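Local atomic coordinates of putative uncharacterized protein (PDB entry 3V68), a protein that is of unknown cellular function but belongs to the DUF2666 family and probably binds double-stranded DNA. Residues R4-T9 with A30-R35; E22-E27 with A141-W146; V148-I153 with N171-N176; K177-A182 with V222-R227. All blocks are in the same frame, centred on the assembly; numbering follows the deposited sequence. Where two conformers were deposited one is given.

How the contacts relate
Followed from the N terminus, this chain illustrates how a small sheet and a bundle of helices are joined by contacts between distant segments. Contact 1 closes the first loop, bringing helix 26-43 back onto strand 5-12 after the hairpin with strand 15-20. Contact 2 crosses it: residues 22-27, inside that loop, pair with 141-146, which links the two DUF2666 regions of the sequence where their strands share one antiparallel sheet. Contact 3 then folds helix 160-181 onto an edge strand, 146-153. Contact 4 follows in series, using the end of the same helix to hold 219-231. L33 of contact 1 packs on I178 of contact 4, joining the two helices.

Contact 1 (R4-T9 with A30-R35)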
loop_
_atom_site.group_PDB
_atom_site.type_symbol
_atom_site.label_atom_id
_atom_site.label_comp_id
_atom_site.label_asym_id
_atom_site.label_seq_id
_atom_site.Cartn_x
_atom_site.Cartn_y
_atom_site.Cartn_z
ATOM N N ARG A 4 -22.263 13.541 6.084
ATOM C CA ARG A 4 -21.602 13.004 4.893
ATOM C C ARG A 4 -20.389 13.817 4.455
ATOM O O ARG A 4 -20.473 15.031 4.264
ATOM C CB ARG A 4 -22.595 12.887 3.738
ATOM C CG ARG A 4 -21.988 12.364 2.442
ATOM C CD ARG A 4 -23.044 12.237 1.369
ATOM N NE ARG A 4 -23.969 11.148 1.663
ATOM C CZ ARG A 4 -25.020 10.822 0.915
ATOM N NH1 ARG A 4 -25.302 11.503 -0.187
ATOM N NH2 ARG A 4 -25.792 9.806 1.278
ATOM N N ILE A 5 -19.269 13.121 4.290
ATOM C CA ILE A 5 -18.005 13.739 3.922
ATOM C C ILE A 5 -17.056 12.658 3.408
ATOM O O ILE A 5 -17.080 11.522 3.879
ATOM C CB ILE A 5 -17.375 14.499 5.129
ATOM C CG1 ILE A 5 -16.175 15.347 4.685
ATOM C CG2 ILE A 5 -17.011 13.529 6.264
ATOM C CD1 ILE A 5 -15.646 16.301 5.745
ATOM N N LEU A 6 -16.238 13.013 2.426
ATOM C CA LEU A 6 -15.182 12.128 1.971
ATOM C C LEU A 6 -14.032 12.991 1.512
ATOM O O LEU A 6 -14.095 13.592 0.444
ATOM C CB LEU A 6 -15.677 11.228 0.840
ATOM C CG LEU A 6 -14.792 10.069 0.396
ATOM C CD1 LEU A 6 -14.300 9.244 1.589
ATOM C CD2 LEU A 6 -15.539 9.189 -0.588
ATOM N N GLU A 7 -12.990 13.072 2.333
ATOM C CA GLU A 7 -11.888 13.977 2.048
ATOM C C GLU A 7 -10.535 13.458 2.507
ATOM O O GLU A 7 -10.428 12.710 3.490
ATOM C CB GLU A 7 -12.144 15.368 2.637
ATOM C CG GLU A 7 -12.223 15.432 4.149
ATOM C CD GLU A 7 -12.210 16.858 4.672
ATOM O OE1 GLU A 7 -11.465 17.122 5.639
ATOM O OE2 GLU A 7 -12.941 17.712 4.116
ATOM N N PHE A 8 -9.512 13.861 1.763
ATOM C CA PHE A 8 -8.130 13.633 2.134
ATOM C C PHE A 8 -7.346 14.916 1.919
ATOM O O PHE A 8 -7.369 15.486 0.830
ATOM C CB PHE A 8 -7.504 12.504 1.303
ATOM C CG PHE A 8 -6.042 12.311 1.575
ATOM C CD1 PHE A 8 -5.624 11.667 2.734
ATOM C CD2 PHE A 8 -5.078 12.798 0.690
ATOM C CE1 PHE A 8 -4.271 11.502 3.011
ATOM C CE2 PHE A 8 -3.720 12.634 0.960
ATOM C CZ PHE A 8 -3.316 11.986 2.120
ATOM N N THR A 9 -6.657 15.372 2.960
ATOM C CA THR A 9 -5.683 16.451 2.804
ATOM C C THR A 9 -4.399 16.088 3.530
ATOM O O THR A 9 -4.418 15.342 4.513
ATOM C CB THR A 9 -6.189 17.847 3.291
ATOM O OG1 THR A 9 -6.372 17.847 4.712
ATOM C CG2 THR A 9 -7.495 18.249 2.609
ATOM N N ALA A 30 -14.957 5.138 -5.431
ATOM C CA ALA A 30 -13.892 4.179 -5.723
ATOM C C ALA A 30 -12.661 4.857 -6.326
ATOM O O ALA A 30 -11.534 4.498 -5.988
ATOM C CB ALA A 30 -14.400 3.057 -6.627
ATOM N N MET A 31 -12.878 5.839 -7.198
ATOM C CA MET A 31 -11.770 6.572 -7.806
ATOM C C MET A 31 -11.033 7.446 -6.793
ATOM O O MET A 31 -9.808 7.556 -6.841
ATOM C CB MET A 31 -12.252 7.390 -9.006
ATOM C CG MET A 31 -12.614 6.531 -10.210
ATOM S SD MET A 31 -11.251 5.477 -10.745
ATOM C CE MET A 31 -10.104 6.712 -11.355
ATOM N N PHE A 32 -11.782 8.050 -5.871
ATOM C CA PHE A 32 -11.196 8.818 -4.772
ATOM C C PHE A 32 -10.318 7.925 -3.891
ATOM O O PHE A 32 -9.160 8.263 -3.611
ATOM C CB PHE A 32 -12.291 9.479 -3.927
ATOM C CG PHE A 32 -11.792 10.052 -2.621
ATOM C CD1 PHE A 32 -11.176 11.298 -2.581
ATOM C CD2 PHE A 32 -11.933 9.336 -1.434
ATOM C CE1 PHE A 32 -10.715 11.828 -1.368
ATOM C CE2 PHE A 32 -11.469 9.859 -0.222
ATOM C CZ PHE A 32 -10.867 11.104 -0.190
ATOM N N LEU A 33 -10.859 6.778 -3.481
ATOM C CA LEU A 33 -10.112 5.871 -2.614
ATOM C C LEU A 33 -8.888 5.289 -3.317
ATOM O O LEU A 33 -7.850 5.077 -2.688
ATOM C CB LEU A 33 -11.009 4.746 -2.101
ATOM C CG LEU A 33 -12.143 5.133 -1.145
ATOM C CD1 LEU A 33 -13.045 3.926 -0.926
ATOM C CD2 LEU A 33 -11.603 5.679 0.173
ATOM N N SER A 34 -9.027 5.048 -4.621
ATOM C CA SER A 34 -7.928 4.590 -5.469
ATOM C C SER A 34 -6.793 5.604 -5.457
ATOM O O SER A 34 -5.635 5.254 -5.226
ATOM C CB SER A 34 -8.418 4.392 -6.906
ATOM O OG SER A 34 -9.266 3.264 -7.007
ATOM N N ARG A 35 -7.138 6.865 -5.695
ATOM C CA ARG A 35 -6.160 7.947 -5.685
ATOM C C ARG A 35 -5.533 8.164 -4.305
ATOM O O ARG A 35 -4.323 8.385 -4.200
ATOM C CB ARG A 35 -6.778 9.218 -6.268
ATOM C CG ARG A 35 -6.953 9.103 -7.784
ATOM C CD ARG A 35 -7.842 10.198 -8.368
ATOM N NE ARG A 35 -7.409 11.560 -8.044
ATOM C CZ ARG A 35 -6.376 12.187 -8.608
ATOM N NH1 ARG A 35 -5.635 11.583 -9.530
ATOM N NH2 ARG A 35 -6.089 13.430 -8.251
#
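L6 and F32 carry the apolar part of this contact, their side chains sliding past each other in opposite directions. The L6 branch lies along the CD2-CE2 side of the ring: its CG is 3.4 Å from F32 CE2, and CD1 comes equally near the same atom. On F32, CG stands anti to the backbone N (chi1 168°), which sends the ring out from the helix to the strand. There its far end meets backbone: F32 CZ is 3.6 Å from E7 C, F8 N lies in the ring plane at the edge, and L6 O sits over one face. F8 adds its CB, 3.9 Å from F32 CZ, before its own ring turns away. Cutting F32 back to an alanine would probably open a gap between helix and strand and leave L6 without its main partner here. E7 points to the other side of the strand, where it pairs with R131 and N138, while S34 OG bonds A30 O at 2.8 Å within the helix. Strand 5-9 and helix 30-35 run at 22° to each other. The strand lies between 15-20 and 136-143, and L33 carries the helix on to helix 160-181.

Contact 2 (E22-E27 with A141-W146); sequences EDFTNE and ARYGSW
Y143 reaches across to F24 with one side of its ring and its hydroxyl. From CB, the ring leaves with CG anti to the backbone N (chi1 -169°), directed at the loop before helix 26-43. Its CD1 meets F24 CD1 at 3.7 Å, and its CE1 is next, 3.7 Å from F24 CB. The two ring planes are nearly parallel, at 9°, but slid so far apart that the rings barely overlap. At the tip, Y143 OH lies 2.6 Å from a water in the plane of its ring, and that water donates to F24 O at 3.0 Å, bridging side chain and backbone. A leucine in place of Y143 would probably leave this water without its phenolic partner and F24 with less flat surface alongside. Around the pair, R4 makes a cation-pi contact with F24 and also packs on Y143, and F181 packs against Y143. Just beyond Y143, G144 and S145 form the two-residue loop of a beta hairpin: a type II' turn from Y143 to W146, with G144 at positive phi, joins strands 136-143 and 146-153.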
loop_
_atom_site.group_PDB
_atom_site.type_symbol
_atom_site.label_atom_id
_atom_site.label_comp_id
_atom_site.label_asym_id
_atom_site.label_seq_id
_atom_site.Cartn_x
_atom_site.Cartn_y
_atom_site.Cartn_z
ATOM N N GLU A 22 -17.738 15.187 -3.929
ATOM C CA GLU A 22 -18.942 15.988 -3.734
ATOM C C GLU A 22 -20.135 15.365 -4.454
ATOM O O GLU A 22 -21.284 15.577 -4.064
ATOM C CB GLU A 22 -18.708 17.427 -4.196
ATOM C CG GLU A 22 -17.797 18.208 -3.257
ATOM C CD GLU A 22 -17.423 19.579 -3.786
ATOM O OE1 GLU A 22 -18.228 20.178 -4.528
ATOM O OE2 GLU A 22 -16.321 20.058 -3.441
ATOM N N ASP A 23 -19.844 14.595 -5.500
ATOM C CA ASP A 23 -20.855 13.846 -6.231
ATOM C C ASP A 23 -20.696 12.375 -5.854
ATOM O O ASP A 23 -19.828 11.685 -6.391
ATOM C CB ASP A 23 -20.678 14.060 -7.738
ATOM C CG ASP A 23 -21.849 13.531 -8.556
ATOM O OD1 ASP A 23 -22.783 12.927 -7.988
ATOM O OD2 ASP A 23 -21.833 13.725 -9.788
ATOM N N PHE A 24 -21.542 11.912 -4.937
ATOM C CA PHE A 24 -21.366 10.615 -4.279
ATOM C C PHE A 24 -21.939 9.422 -5.049
ATOM O O PHE A 24 -22.971 8.852 -4.671
ATOM C CB PHE A 24 -21.908 10.655 -2.844
ATOM C CG PHE A 24 -21.057 11.448 -1.899
ATOM C CD1 PHE A 24 -20.089 10.817 -1.127
ATOM C CD2 PHE A 24 -21.214 12.828 -1.787
ATOM C CE1 PHE A 24 -19.293 11.547 -0.248
ATOM C CE2 PHE A 24 -20.417 13.566 -0.914
ATOM C CZ PHE A 24 -19.458 12.924 -0.146
ATOM N N THR A 25 -21.250 9.049 -6.121
ATOM C CA THR A 25 -21.532 7.815 -6.849
ATOM C C THR A 25 -20.477 6.784 -6.459
ATOM O O THR A 25 -19.388 7.153 -6.002
ATOM C CB THR A 25 -21.469 8.021 -8.380
ATOM O OG1 THR A 25 -20.146 8.428 -8.756
ATOM C CG2 THR A 25 -22.472 9.085 -8.842
ATOM N N ASN A 26 -20.788 5.502 -6.641
ATOM C CA ASN A 26 -19.809 4.445 -6.394
ATOM C C ASN A 26 -18.538 4.629 -7.214
ATOM O O ASN A 26 -17.438 4.400 -6.701
ATOM C CB ASN A 26 -20.400 3.063 -6.653
ATOM C CG ASN A 26 -21.393 2.645 -5.593
ATOM O OD1 ASN A 26 -21.287 3.028 -4.422
ATOM N ND2 ASN A 26 -22.375 1.843 -5.998
ATOM N N GLU A 27 -18.691 5.048 -8.471
ATOM C CA GLU A 27 -17.542 5.326 -9.341
ATOM C C GLU A 27 -16.629 6.399 -8.746
ATOM O O GLU A 27 -15.415 6.213 -8.670
ATOM C CB GLU A 27 -17.997 5.741 -10.745
ATOM C CG GLU A 27 -16.855 5.886 -11.747
ATOM C CD GLU A 27 -17.267 6.576 -13.046
ATOM O OE1 GLU A 27 -18.248 7.352 -13.055
ATOM O OE2 GLU A 27 -16.588 6.351 -14.066
ATOM N N ALA A 141 -13.922 10.207 6.449
ATOM C CA ALA A 141 -14.977 9.595 5.661
ATOM C C ALA A 141 -16.215 9.354 6.501
ATOM O O ALA A 141 -16.141 8.745 7.570
ATOM C CB ALA A 141 -14.491 8.281 5.054
ATOM N N ARG A 142 -17.350 9.853 6.021
ATOM C CA ARG A 142 -18.644 9.427 6.529
ATOM C C ARG A 142 -19.616 9.273 5.366
ATOM O O ARG A 142 -19.918 10.238 4.658
ATOM C CB ARG A 142 -19.194 10.394 7.580
ATOM C CG ARG A 142 -20.321 9.784 8.433
ATOM C CD ARG A 142 -21.696 9.922 7.776
ATOM N NE ARG A 142 -22.701 9.071 8.413
ATOM C CZ ARG A 142 -24.016 9.241 8.309
ATOM N NH1 ARG A 142 -24.516 10.243 7.595
ATOM N NH2 ARG A 142 -24.840 8.405 8.929
ATOM N N TYR A 143 -20.088 8.046 5.172
ATOM C CA TYR A 143 -21.031 7.739 4.108
ATOM C C TYR A 143 -21.866 6.535 4.519
ATOM O O TYR A 143 -21.339 5.436 4.702
ATOM C CB TYR A 143 -20.298 7.469 2.789
ATOM C CG TYR A 143 -21.218 7.396 1.594
ATOM C CD1 TYR A 143 -21.874 8.533 1.128
ATOM C CD2 TYR A 143 -21.438 6.191 0.928
ATOM C CE1 TYR A 143 -22.728 8.475 0.034
ATOM C CE2 TYR A 143 -22.291 6.125 -0.172
ATOM C CZ TYR A 143 -22.932 7.271 -0.609
ATOM O OH TYR A 143 -23.775 7.227 -1.693
ATOM N N GLY A 144 -23.170 6.755 4.662
ATOM C CA GLY A 144 -24.057 5.741 5.213
ATOM C C GLY A 144 -23.625 5.395 6.623
ATOM O O GLY A 144 -23.383 6.284 7.442
ATOM N N SER A 145 -23.494 4.102 6.896
ATOM C CA SER A 145 -23.048 3.633 8.206
ATOM C C SER A 145 -21.521 3.565 8.314
ATOM O O SER A 145 -20.986 3.245 9.374
ATOM C CB SER A 145 -23.670 2.272 8.528
ATOM O OG SER A 145 -23.305 1.300 7.564
ATOM N N TRP A 146 -20.831 3.875 7.217
ATOM C CA TRP A 146 -19.370 3.816 7.162
ATOM C C TRP A 146 -18.729 5.129 7.607
ATOM O O TRP A 146 -18.917 6.173 6.976
ATOM C CB TRP A 146 -18.908 3.443 5.743
ATOM C CG TRP A 146 -17.412 3.452 5.542
ATOM C CD1 TRP A 146 -16.488 2.715 6.225
ATOM C CD2 TRP A 146 -16.680 4.217 4.574
ATOM N NE1 TRP A 146 -15.223 2.985 5.751
ATOM C CE2 TRP A 146 -15.313 3.904 4.741
ATOM C CE3 TRP A 146 -17.046 5.145 3.589
ATOM C CZ2 TRP A 146 -14.308 4.482 3.954
ATOM C CZ3 TRP A 146 -16.048 5.722 2.806
ATOM C CH2 TRP A 146 -14.694 5.383 2.994
HETATM O O HOH W 1 -25.096 9.217 -2.652
#

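Contact 3 (V148-I153 with N171-N176); sequences VVKRMI and NETAVN
K150 and T173 meet through one hydrogen bond, with K150 NZ as donor and T173 OG1 as acceptor, 2.7 Å apart. The lysine chain is extended beyond CG, and its CE passes 3.4 Å from the same T173 OG1, so methylene and ammonium both come up to the hydroxyl. V148 approaches tip to tip, its CG2 lying 4.1 Å from T173 CG2. T173 can serve both neighbours because its chi1 of -71° divides the branches, OG1 going to the lysine and the methyl to the valine. One shell out, S169, a turn earlier on the helix, takes a second hydrogen bond from K150 NZ. E172 OE1 stays 5.5 Å from K150 NZ, where it may still help to stabilise the positive charge, though its bonded partner is S241. F139 of the adjoining strand packs against V148 and T173, and that strand holds V148 and K150 by backbone hydrogen bonds. Alternate residues of an outermost strand thus turn one side to the helix that follows it, as in two-layer alpha/beta packing of a helix on an antiparallel sheet.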
loop_
_atom_site.group_PDB
_atom_site.type_symbol
_atom_site.label_atom_id
_atom_site.label_comp_id
_atom_site.label_asym_id
_atom_site.label_seq_id
_atom_site.Cartn_x
_atom_site.Cartn_y
_atom_site.Cartn_z
ATOM N N VAL A 148 -14.848 6.619 8.983
ATOM C CA VAL A 148 -13.424 6.474 9.275
ATOM C C VAL A 148 -12.815 7.859 9.461
ATOM O O VAL A 148 -12.978 8.746 8.618
ATOM C CB VAL A 148 -12.657 5.721 8.141
ATOM C CG1 VAL A 148 -11.141 5.809 8.357
ATOM C CG2 VAL A 148 -13.082 4.267 8.069
ATOM N N VAL A 149 -12.126 8.048 10.576
ATOM C CA VAL A 149 -11.386 9.278 10.803
ATOM C C VAL A 149 -9.963 8.892 11.164
ATOM O O VAL A 149 -9.714 8.320 12.228
ATOM C CB VAL A 149 -12.034 10.146 11.901
ATOM C CG1 VAL A 149 -11.157 11.338 12.234
ATOM C CG2 VAL A 149 -13.425 10.604 11.470
ATOM N N LYS A 150 -9.037 9.187 10.258
ATOM C CA LYS A 150 -7.628 8.878 10.464
ATOM C C LYS A 150 -6.827 10.137 10.190
ATOM O O LYS A 150 -6.540 10.481 9.036
ATOM C CB LYS A 150 -7.190 7.699 9.584
ATOM C CG LYS A 150 -7.759 6.360 10.054
ATOM C CD LYS A 150 -7.399 5.190 9.148
ATOM C CE LYS A 150 -7.951 3.887 9.729
ATOM N NZ LYS A 150 -7.547 2.674 8.960
ATOM N N ARG A 151 -6.505 10.852 11.262
ATOM C CA ARG A 151 -5.829 12.132 11.130
ATOM C C ARG A 151 -4.925 12.457 12.313
ATOM O O ARG A 151 -5.083 11.902 13.405
ATOM C CB ARG A 151 -6.844 13.262 10.894
ATOM C CG ARG A 151 -7.831 13.473 12.018
ATOM C CD ARG A 151 -9.005 14.334 11.579
ATOM N NE ARG A 151 -9.993 14.465 12.648
ATOM C CZ ARG A 151 -11.277 14.764 12.467
ATOM N NH1 ARG A 151 -11.763 14.955 11.244
ATOM N NH2 ARG A 151 -12.085 14.855 13.516
ATOM N N MET A 152 -3.964 13.339 12.073
ATOM C CA MET A 152 -3.154 13.906 13.145
ATOM C C MET A 152 -2.430 15.165 12.702
ATOM O O MET A 152 -2.162 15.362 11.513
ATOM C CB MET A 152 -2.159 12.886 13.710
ATOM C CG MET A 152 -1.041 12.513 12.781
ATOM S SD MET A 152 0.020 11.255 13.504
ATOM C CE MET A 152 0.908 10.794 12.036
ATOM N N ILE A 153 -2.134 16.012 13.680
ATOM C CA ILE A 153 -1.291 17.181 13.492
ATOM C C ILE A 153 0.169 16.735 13.507
ATOM O O ILE A 153 0.544 15.856 14.287
ATOM C CB ILE A 153 -1.537 18.219 14.625
ATOM C CG1 ILE A 153 -3.027 18.598 14.724
ATOM C CG2 ILE A 153 -0.630 19.445 14.478
ATOM C CD1 ILE A 153 -3.689 19.045 13.420
ATOM N N ASN A 171 -4.078 3.701 3.790
ATOM C CA ASN A 171 -4.012 2.839 2.621
ATOM C C ASN A 171 -4.844 1.576 2.824
ATOM O O ASN A 171 -5.564 1.150 1.923
ATOM C CB ASN A 171 -2.560 2.471 2.306
ATOM C CG ASN A 171 -2.434 1.634 1.053
ATOM O OD1 ASN A 171 -1.910 0.509 1.085
ATOM N ND2 ASN A 171 -2.906 2.169 -0.060
ATOM N N GLU A 172 -4.750 0.993 4.016
ATOM C CA GLU A 172 -5.515 -0.209 4.340
ATOM C C GLU A 172 -7.015 0.035 4.257
ATOM O O GLU A 172 -7.745 -0.797 3.734
ATOM C CB GLU A 172 -5.109 -0.755 5.708
ATOM C CG GLU A 172 -3.764 -1.459 5.658
ATOM C CD GLU A 172 -3.117 -1.617 7.014
ATOM O OE1 GLU A 172 -3.566 -0.960 7.982
ATOM O OE2 GLU A 172 -2.145 -2.402 7.097
ATOM N N THR A 173 -7.463 1.192 4.736
ATOM C CA THR A 173 -8.874 1.557 4.626
ATOM C C THR A 173 -9.297 1.627 3.163
ATOM O O THR A 173 -10.340 1.082 2.777
ATOM C CB THR A 173 -9.159 2.898 5.321
ATOM O OG1 THR A 173 -9.065 2.714 6.739
ATOM C CG2 THR A 173 -10.556 3.439 4.965
ATOM N N ALA A 174 -8.478 2.294 2.355
ATOM C CA ALA A 174 -8.776 2.441 0.937
ATOM C C ALA A 174 -8.874 1.087 0.245
ATOM O O ALA A 174 -9.840 0.824 -0.460
ATOM C CB ALA A 174 -7.738 3.327 0.250
ATOM N N VAL A 175 -7.880 0.233 0.468
ATOM C CA VAL A 175 -7.853 -1.107 -0.124
ATOM C C VAL A 175 -9.051 -1.944 0.341
ATOM O O VAL A 175 -9.683 -2.633 -0.463
ATOM C CB VAL A 175 -6.507 -1.829 0.164
ATOM C CG1 VAL A 175 -6.531 -3.267 -0.349
ATOM C CG2 VAL A 175 -5.360 -1.080 -0.487
ATOM N N ASN A 176 -9.379 -1.861 1.627
ATOM C CA ASN A 176 -10.527 -2.589 2.170
ATOM C C ASN A 176 -11.847 -2.134 1.544
ATOM O O ASN A 176 -12.708 -2.956 1.223
ATOM C CB ASN A 176 -10.582 -2.444 3.695
ATOM C CG ASN A 176 -11.802 -3.118 4.308
ATOM O OD1 ASN A 176 -12.076 -4.287 4.048
ATOM N ND2 ASN A 176 -12.532 -2.378 5.127
#

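Contact 4 (K177-A182 with V222-R227)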
loop_
_atom_site.group_PDB
_atom_site.type_symbol
_atom_site.label_atom_id
_atom_site.label_comp_id
_atom_site.label_asym_id
_atom_site.label_seq_id
_atom_site.Cartn_x
_atom_site.Cartn_y
_atom_site.Cartn_z
ATOM N N LYS A 177 -11.998 -0.827 1.360
ATOM C CA LYS A 177 -13.289 -0.269 0.972
ATOM C C LYS A 177 -13.532 -0.181 -0.532
ATOM O O LYS A 177 -14.680 -0.158 -0.964
ATOM C CB LYS A 177 -13.526 1.089 1.644
ATOM C CG LYS A 177 -13.675 1.012 3.167
ATOM C CD LYS A 177 -14.833 0.103 3.613
ATOM C CE LYS A 177 -16.197 0.649 3.191
ATOM N NZ LYS A 177 -17.289 -0.284 3.583
ATOM N N ILE A 178 -12.469 -0.122 -1.334
ATOM C CA ILE A 178 -12.641 -0.085 -2.790
ATOM C C ILE A 178 -13.460 -1.287 -3.280
ATOM O O ILE A 178 -14.343 -1.138 -4.128
ATOM C CB ILE A 178 -11.287 0.029 -3.547
ATOM C CG1 ILE A 178 -10.692 1.427 -3.369
ATOM C CG2 ILE A 178 -11.463 -0.250 -5.049
ATOM C CD1 ILE A 178 -9.201 1.508 -3.684
ATOM N N LYS A 179 -13.179 -2.466 -2.732
ATOM C CA LYS A 179 -13.912 -3.667 -3.126
ATOM C C LYS A 179 -15.398 -3.653 -2.729
ATOM O O LYS A 179 -16.201 -4.381 -3.314
ATOM C CB LYS A 179 -13.210 -4.942 -2.644
ATOM C CG LYS A 179 -12.523 -4.840 -1.302
ATOM C CD LYS A 179 -12.037 -6.209 -0.844
ATOM C CE LYS A 179 -11.513 -6.168 0.583
ATOM N NZ LYS A 179 -12.580 -5.872 1.591
ATOM N N ASP A 180 -15.758 -2.821 -1.753
ATOM C CA ASP A 180 -17.165 -2.616 -1.382
ATOM C C ASP A 180 -17.868 -1.684 -2.365
ATOM O O ASP A 180 -18.975 -1.980 -2.835
ATOM C CB ASP A 180 -17.289 -2.053 0.038
ATOM C CG ASP A 180 -16.875 -3.050 1.109
ATOM O OD1 ASP A 180 -16.935 -4.275 0.861
ATOM O OD2 ASP A 180 -16.500 -2.603 2.216
ATOM N N PHE A 181 -17.227 -0.559 -2.669
ATOM C CA PHE A 181 -17.812 0.426 -3.574
ATOM C C PHE A 181 -17.809 -0.023 -5.028
ATOM O O PHE A 181 -18.678 0.379 -5.802
ATOM C CB PHE A 181 -17.147 1.793 -3.400
ATOM C CG PHE A 181 -17.504 2.454 -2.106
ATOM C CD1 PHE A 181 -16.616 2.465 -1.038
ATOM C CD2 PHE A 181 -18.758 3.028 -1.939
ATOM C CE1 PHE A 181 -16.965 3.066 0.170
ATOM C CE2 PHE A 181 -19.114 3.625 -0.736
ATOM C CZ PHE A 181 -18.216 3.643 0.320
ATOM N N ALA A 182 -16.853 -0.874 -5.390
ATOM C CA ALA A 182 -16.792 -1.418 -6.741
ATOM C C ALA A 182 -17.397 -2.827 -6.863
ATOM O O ALA A 182 -17.300 -3.455 -7.920
ATOM C CB ALA A 182 -15.362 -1.388 -7.259
ATOM N N VAL A 222 -8.975 -6.685 -10.986
ATOM C CA VAL A 222 -7.609 -7.134 -11.290
ATOM C C VAL A 222 -6.574 -6.722 -10.238
ATOM O O VAL A 222 -5.601 -7.440 -10.035
ATOM C CB VAL A 222 -7.129 -6.748 -12.717
ATOM C CG1 VAL A 222 -8.044 -7.368 -13.773
ATOM C CG2 VAL A 222 -7.013 -5.230 -12.877
ATOM N N ARG A 223 -6.788 -5.585 -9.572
ATOM C CA ARG A 223 -5.909 -5.164 -8.470
ATOM C C ARG A 223 -5.954 -6.153 -7.311
ATOM O O ARG A 223 -4.942 -6.385 -6.648
ATOM C CB ARG A 223 -6.265 -3.763 -7.951
ATOM C CG ARG A 223 -5.529 -2.618 -8.630
ATOM C CD ARG A 223 -6.073 -2.374 -10.027
ATOM N NE ARG A 223 -5.238 -1.437 -10.764
ATOM C CZ ARG A 223 -5.423 -1.100 -12.036
ATOM N NH1 ARG A 223 -6.425 -1.618 -12.740
ATOM N NH2 ARG A 223 -4.590 -0.237 -12.606
ATOM N N TYR A 224 -7.129 -6.730 -7.074
ATOM C CA TYR A 224 -7.286 -7.706 -6.001
ATOM C C TYR A 224 -6.774 -9.077 -6.420
ATOM O O TYR A 224 -6.198 -9.799 -5.608
ATOM C CB TYR A 224 -8.736 -7.735 -5.507
ATOM C CG TYR A 224 -9.089 -6.437 -4.826
ATOM C CD1 TYR A 224 -8.733 -6.217 -3.498
ATOM C CD2 TYR A 224 -9.719 -5.408 -5.525
ATOM C CE1 TYR A 224 -9.024 -5.008 -2.869
ATOM C CE2 TYR A 224 -10.013 -4.198 -4.910
ATOM C CZ TYR A 224 -9.666 -4.012 -3.588
ATOM O OH TYR A 224 -9.957 -2.816 -2.992
ATOM N N ALA A 225 -6.946 -9.414 -7.696
ATOM C CA ALA A 225 -6.375 -10.637 -8.232
ATOM C C ALA A 225 -4.853 -10.597 -8.160
ATOM O O ALA A 225 -4.229 -11.585 -7.784
ATOM C CB ALA A 225 -6.852 -10.879 -9.655
ATOM N N ALA A 226 -4.254 -9.449 -8.495
ATOM C CA ALA A 226 -2.805 -9.312 -8.367
ATOM C C ALA A 226 -2.348 -9.486 -6.920
ATOM O O ALA A 226 -1.376 -10.193 -6.655
ATOM C CB ALA A 226 -2.331 -7.979 -8.928
ATOM N N ARG A 227 -3.058 -8.855 -5.990
ATOM C CA ARG A 227 -2.723 -8.966 -4.575
ATOM C C ARG A 227 -2.860 -10.407 -4.085
ATOM O O ARG A 227 -2.008 -10.891 -3.345
ATOM C CB ARG A 227 -3.585 -8.019 -3.746
ATOM C CG ARG A 227 -3.101 -6.582 -3.837
ATOM C CD ARG A 227 -4.160 -5.591 -3.389
ATOM N NE ARG A 227 -3.559 -4.276 -3.177
ATOM C CZ ARG A 227 -3.234 -3.427 -4.151
ATOM N NH1 ARG A 227 -3.463 -3.733 -5.426
ATOM N NH2 ARG A 227 -2.674 -2.268 -3.844
#
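The Y224 ring carries K179 on one face and I178 at its edge. K179 CB stands 4.2 Å from the Y224 ring centroid, 25° off the normal and shifted to the rim, a CH-pi contact. In one of its two conformers, the lysine chain crosses the ring at about a right angle, its CD reaching Y224 CE1 at 3.8 Å. At the edge, near the ring plane, I178 CG2 lies 4.2 Å from Y224 CE2. Tight packing surrounds the hydroxyl, with I178 CB just 3.2 Å from Y224 OH. The phenol OH is hydrogen-bonded to V175 O, one turn before K179 on helix 160-181. In that same conformer, K179 bends at chi4 (66°), and its NZ is hydrogen-bonded to N176 O. The second flat group, the R227 guanidinium, has R223 O in its plane: R227 NH1 bonds R223 O at 3.3 Å, while the backbone N of R227 reaches that oxygen from the opposite face. R227 NE also pairs with D238 in a salt bridge. On the far side of helix 177-181, K177 NZ and D180 OD2 form a salt bridge of 2.8 Å. The contact thus joins the C-terminal end of helix 160-181 to helix 219-231; I178 also packs on L33 of helix 26-43, and I189 of helix 186-192 touches Y224.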